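PDB 1G5C: beta-carbonic anhydrase from Methanothermobacter thermautotrophicus, which catalyses the reversible hydration of carbon dioxide to bicarbonate, as a zinc-dependent carbonic anhydrase of the beta class. Local coordinates for residues S35-L40 with V85-C90; S69-I74 with S142-E147. All blocks are in the same frame, centred on the assembly; numbering follows the deposited sequence.

Contact 1: S35-L40 with V85-C90; sequences SRLIDL and VGHTDC. With ZN (zinc ion), chain G.
The zinc site of the enzyme is bordered here by Arg36 and Leu37, which meet His87, the last residue of strand 81-87, and Asp89 in the loop that follows. The guanidinium of Arg36 holds Asp89 with two nitrogens. NH1 gives a salt bridge to OD2 of Asp89 at 2.9 Å; it is nearly straight (166°) and lies in the guanidinium plane, reaching the oxygen on its anti side. NH2 makes a more bent bond to the backbone O of Asp89 at 3.0 Å, so the two nitrogens grip one carboxylate and one carbonyl oxygen of the same residue, while carboxylate and guanidinium planes stand almost perpendicular (84°). The Arg36 chain bends at chi3 (-74°), which brings the guanidinium to Asp89, and its NE also pairs with Asp34. Leu37 brings an apolar branch to the metal ligand, CD1 lying 3.8 Å from CD2 of His87. That imidazole is held at both nitrogens: ND1 donates to O of Thr88 at 2.8 Å, and NE2 binds zinc at 2.1 Å. Cys90 SG (2.4 Å from zinc), Cys32 and a water complete the set. Cys32, Asp34 and Arg36 form the CxDxR motif, His87 and Cys90 the HxxC motif, the paired signatures of the beta-class zinc site.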
# COMPACT_ATOMS: atom_id res chain seq x y z
N SER A 35 -12.50 -3.77 -2.98
CA SER A 35 -13.30 -3.10 -1.94
C SER A 35 -13.98 -4.02 -0.94
O SER A 35 -14.34 -3.58 0.16
CB SER A 35 -14.37 -2.19 -2.57
OG SER A 35 -15.43 -2.95 -3.14
N ARG A 36 -14.15 -5.30 -1.29
CA ARG A 36 -14.79 -6.23 -0.38
C ARG A 36 -13.88 -6.69 0.76
O ARG A 36 -14.33 -7.36 1.70
CB ARG A 36 -15.31 -7.44 -1.15
CG ARG A 36 -16.40 -7.07 -2.14
CD ARG A 36 -16.68 -8.21 -3.06
NE ARG A 36 -15.61 -8.37 -4.03
CZ ARG A 36 -15.57 -9.33 -4.94
NH1 ARG A 36 -16.54 -10.25 -5.03
NH2 ARG A 36 -14.56 -9.36 -5.80
N LEU A 37 -12.60 -6.34 0.67
CA LEU A 37 -11.65 -6.71 1.71
C LEU A 37 -11.64 -5.66 2.82
O LEU A 37 -11.14 -5.92 3.92
CB LEU A 37 -10.24 -6.85 1.13
CG LEU A 37 -10.04 -8.07 0.23
CD1 LEU A 37 -8.72 -7.97 -0.54
CD2 LEU A 37 -10.09 -9.33 1.10
N ILE A 38 -12.16 -4.48 2.54
CA ILE A 38 -12.19 -3.43 3.57
C ILE A 38 -13.05 -3.95 4.72
O ILE A 38 -14.12 -4.52 4.48
CB ILE A 38 -12.80 -2.11 3.03
CG1 ILE A 38 -11.95 -1.58 1.86
CG2 ILE A 38 -12.84 -1.05 4.15
CD1 ILE A 38 -12.58 -0.38 1.14
N ASP A 39 -12.56 -3.78 5.95
CA ASP A 39 -13.26 -4.20 7.17
C ASP A 39 -13.23 -5.72 7.34
O ASP A 39 -12.74 -6.24 8.33
CB ASP A 39 -14.73 -3.73 7.14
CG ASP A 39 -15.28 -3.37 8.54
OD1 ASP A 39 -14.74 -3.88 9.55
OD2 ASP A 39 -16.26 -2.58 8.64
N LEU A 40 -13.77 -6.44 6.36
CA LEU A 40 -13.80 -7.90 6.43
C LEU A 40 -12.42 -8.54 6.68
O LEU A 40 -12.28 -9.42 7.54
CB LEU A 40 -14.39 -8.47 5.14
CG LEU A 40 -14.48 -10.00 4.99
CD1 LEU A 40 -15.26 -10.61 6.16
CD2 LEU A 40 -15.18 -10.32 3.70
N VAL A 85 -2.12 -12.19 1.26
CA VAL A 85 -3.48 -12.69 1.33
C VAL A 85 -4.22 -12.43 0.01
O VAL A 85 -4.57 -11.28 -0.33
CB VAL A 85 -4.30 -12.04 2.49
CG1 VAL A 85 -5.70 -12.65 2.54
CG2 VAL A 85 -3.59 -12.25 3.82
N GLY A 86 -4.40 -13.49 -0.78
CA GLY A 86 -5.15 -13.34 -2.01
C GLY A 86 -6.60 -13.57 -1.64
O GLY A 86 -6.90 -13.85 -0.47
N HIS A 87 -7.52 -13.47 -2.60
CA HIS A 87 -8.91 -13.70 -2.27
C HIS A 87 -9.64 -14.29 -3.46
O HIS A 87 -9.23 -14.10 -4.60
CB HIS A 87 -9.60 -12.39 -1.85
CG HIS A 87 -9.70 -11.39 -2.96
ND1 HIS A 87 -10.81 -11.31 -3.79
CD2 HIS A 87 -8.82 -10.47 -3.41
CE1 HIS A 87 -10.59 -10.39 -4.70
NE2 HIS A 87 -9.40 -9.85 -4.50
N THR A 88 -10.73 -14.99 -3.19
CA THR A 88 -11.51 -15.60 -4.26
C THR A 88 -12.23 -14.49 -5.02
O THR A 88 -12.50 -13.41 -4.48
CB THR A 88 -12.57 -16.56 -3.70
OG1 THR A 88 -13.38 -15.86 -2.76
CG2 THR A 88 -11.92 -17.75 -3.01
N ASP A 89 -12.55 -14.78 -6.28
CA ASP A 89 -13.24 -13.84 -7.17
C ASP A 89 -12.47 -12.54 -7.35
O ASP A 89 -13.03 -11.45 -7.25
CB ASP A 89 -14.66 -13.55 -6.66
CG ASP A 89 -15.50 -12.81 -7.68
OD1 ASP A 89 -15.32 -13.06 -8.88
OD2 ASP A 89 -16.34 -11.97 -7.30
N CYS A 90 -11.17 -12.67 -7.62
CA CYS A 90 -10.31 -11.50 -7.83
C CYS A 90 -10.46 -11.05 -9.28
O CYS A 90 -10.80 -9.90 -9.55
CB CYS A 90 -8.85 -11.85 -7.53
SG CYS A 90 -7.71 -10.45 -7.66
ZN ZN G . -8.51 -8.84 -6.09
O HOH W 1 -10.26 -8.13 -6.83

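Contact 2: S69-I74 with S142-E147. With CA (calcium ion), chain H.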
# COMPACT_ATOMS: atom_id res chain seq x y z
N SER A 69 8.45 -1.75 -0.46
CA SER A 69 7.64 -1.35 0.68
C SER A 69 7.81 -2.36 1.80
O SER A 69 7.90 -2.00 2.98
CB SER A 69 6.16 -1.25 0.28
OG SER A 69 5.88 -0.01 -0.37
N ALA A 70 7.86 -3.64 1.44
CA ALA A 70 8.05 -4.67 2.46
C ALA A 70 9.44 -4.51 3.10
O ALA A 70 9.59 -4.65 4.31
CB ALA A 70 7.91 -6.05 1.83
N ALA A 71 10.45 -4.20 2.28
CA ALA A 71 11.80 -4.00 2.81
C ALA A 71 11.79 -2.81 3.80
O ALA A 71 12.46 -2.85 4.84
CB ALA A 71 12.78 -3.71 1.67
N VAL A 72 11.05 -1.75 3.46
CA VAL A 72 10.95 -0.62 4.37
C VAL A 72 10.36 -1.11 5.68
O VAL A 72 10.86 -0.79 6.76
CB VAL A 72 10.05 0.51 3.80
CG1 VAL A 72 9.64 1.50 4.92
CG2 VAL A 72 10.81 1.27 2.70
N ALA A 73 9.31 -1.92 5.58
CA ALA A 73 8.65 -2.44 6.76
C ALA A 73 9.63 -3.27 7.60
O ALA A 73 9.63 -3.19 8.83
CB ALA A 73 7.47 -3.28 6.35
N ILE A 74 10.47 -4.07 6.94
CA ILE A 74 11.43 -4.90 7.64
C ILE A 74 12.58 -4.12 8.31
O ILE A 74 12.80 -4.24 9.51
CB ILE A 74 12.06 -5.95 6.68
CG1 ILE A 74 10.97 -6.88 6.13
CG2 ILE A 74 13.10 -6.77 7.42
CD1 ILE A 74 11.41 -7.76 4.96
N SER A 142 14.05 -12.85 -3.07
CA SER A 142 14.63 -11.52 -3.14
C SER A 142 15.78 -11.25 -2.18
O SER A 142 15.67 -11.52 -0.98
CB SER A 142 13.56 -10.45 -2.94
OG SER A 142 14.15 -9.16 -2.82
N PRO A 143 16.90 -10.73 -2.71
CA PRO A 143 18.06 -10.41 -1.87
C PRO A 143 17.74 -9.30 -0.85
O PRO A 143 18.52 -9.03 0.07
CB PRO A 143 19.13 -10.01 -2.89
CG PRO A 143 18.32 -9.51 -4.07
CD PRO A 143 17.20 -10.52 -4.13
N LEU A 144 16.58 -8.65 -1.01
CA LEU A 144 16.16 -7.59 -0.08
C LEU A 144 15.38 -8.19 1.09
O LEU A 144 15.18 -7.53 2.12
CB LEU A 144 15.26 -6.58 -0.79
CG LEU A 144 15.93 -5.39 -1.46
CD1 LEU A 144 14.89 -4.55 -2.18
CD2 LEU A 144 16.65 -4.58 -0.39
N ILE A 145 14.93 -9.42 0.93
CA ILE A 145 14.17 -10.07 1.99
C ILE A 145 15.05 -11.12 2.71
O ILE A 145 15.39 -12.15 2.13
CB ILE A 145 12.92 -10.78 1.41
CG1 ILE A 145 12.12 -9.81 0.52
CG2 ILE A 145 12.05 -11.32 2.53
CD1 ILE A 145 11.66 -8.52 1.23
N PRO A 146 15.43 -10.86 3.97
CA PRO A 146 16.27 -11.81 4.72
C PRO A 146 15.51 -13.10 4.97
O PRO A 146 14.29 -13.09 5.17
CB PRO A 146 16.58 -11.07 6.03
CG PRO A 146 16.43 -9.62 5.68
CD PRO A 146 15.23 -9.62 4.75
N GLU A 147 16.23 -14.23 4.96
CA GLU A 147 15.56 -15.50 5.20
C GLU A 147 15.04 -15.58 6.62
O GLU A 147 14.19 -16.38 6.89
CB GLU A 147 16.46 -16.68 4.88
CG GLU A 147 16.64 -16.88 3.39
CD GLU A 147 17.39 -18.15 3.04
OE1 GLU A 147 18.01 -18.75 3.95
OE2 GLU A 147 17.37 -18.53 1.84
CA CA H . 13.59 -18.59 7.72
O HOH W 2 11.32 -17.39 7.15
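The backbone N of Ile74 donates to O of Ala70 at 2.8 Å, a regular bond of helix 64-77, from which the Ile74 side chain points toward Ile145 and Pro146. The Ile74 chain is extended (chi2 168°) and pushes its terminal methyl outward from the helix. Ile145 folds its own terminal methyl back (chi2 -57°), and the two meet at their ends, CD1 of Ile74 lying 3.8 Å from CD1 of Ile145, with the side chains at about a right angle. The same Ile74 CD1 also reaches CD of Pro146, 4.3 Å away, so a single methyl touches two neighbours in the loop. Nearly one turn earlier the helix offers alanine instead: CB of Ala71 lies 4.5 Å from CD1 of Leu144. With so short a side chain on the helix, the backbones come close, and the CA atoms of Ala71 and Leu144 are 6.3 Å apart.

No hydrogen bond joins the two segments; two backbone N-H groups of the loop are bonded within it. Ser142, the first residue after helix 128-141, starts a type I beta turn, its O accepting from N of Ile145 at 2.9 Å, while its OG accepts from N of Leu144 at 3.1 Å (156°), which makes an ST turn. Pro143, with its restricted phi, fits the second position of the beta turn. Beyond Pro146, the backbone O of Glu147 binds a calcium ion at 2.4 Å.

Tyr75 of helix 64-77 adds a hydrogen bond from its hydroxyl to O of Leu144. Phe117 and Val113 of the second subunit pack on Ala71 and Leu144, so the apolar layer between helix 64-77 and the loop leading from helix 128-141 to strand 150-156 continues into the dimer interface.

Overall arrangement
From the N terminus, strand 27-32 runs into segment 35-40, and contact 1 closes a loop of 44 intervening residues when the chain returns along strand 81-87 to 85-90. Segment 69-74 falls within that loop, on helix 64-77, but its partner 142-147 comes only after helix 128-141. Contact 2 therefore spans 67 residues and crosses contact 1 along the chain rather than nesting with it. Contact 1 joins the loop after strand 27-32 to the end of the neighbouring parallel strand 81-87 and the loop beyond it; contact 2 joins a helix to the loop that enters strand 150-156. Their centres, 24 Å apart, lie on opposite sides of the chain's centre, and both touch the second subunit.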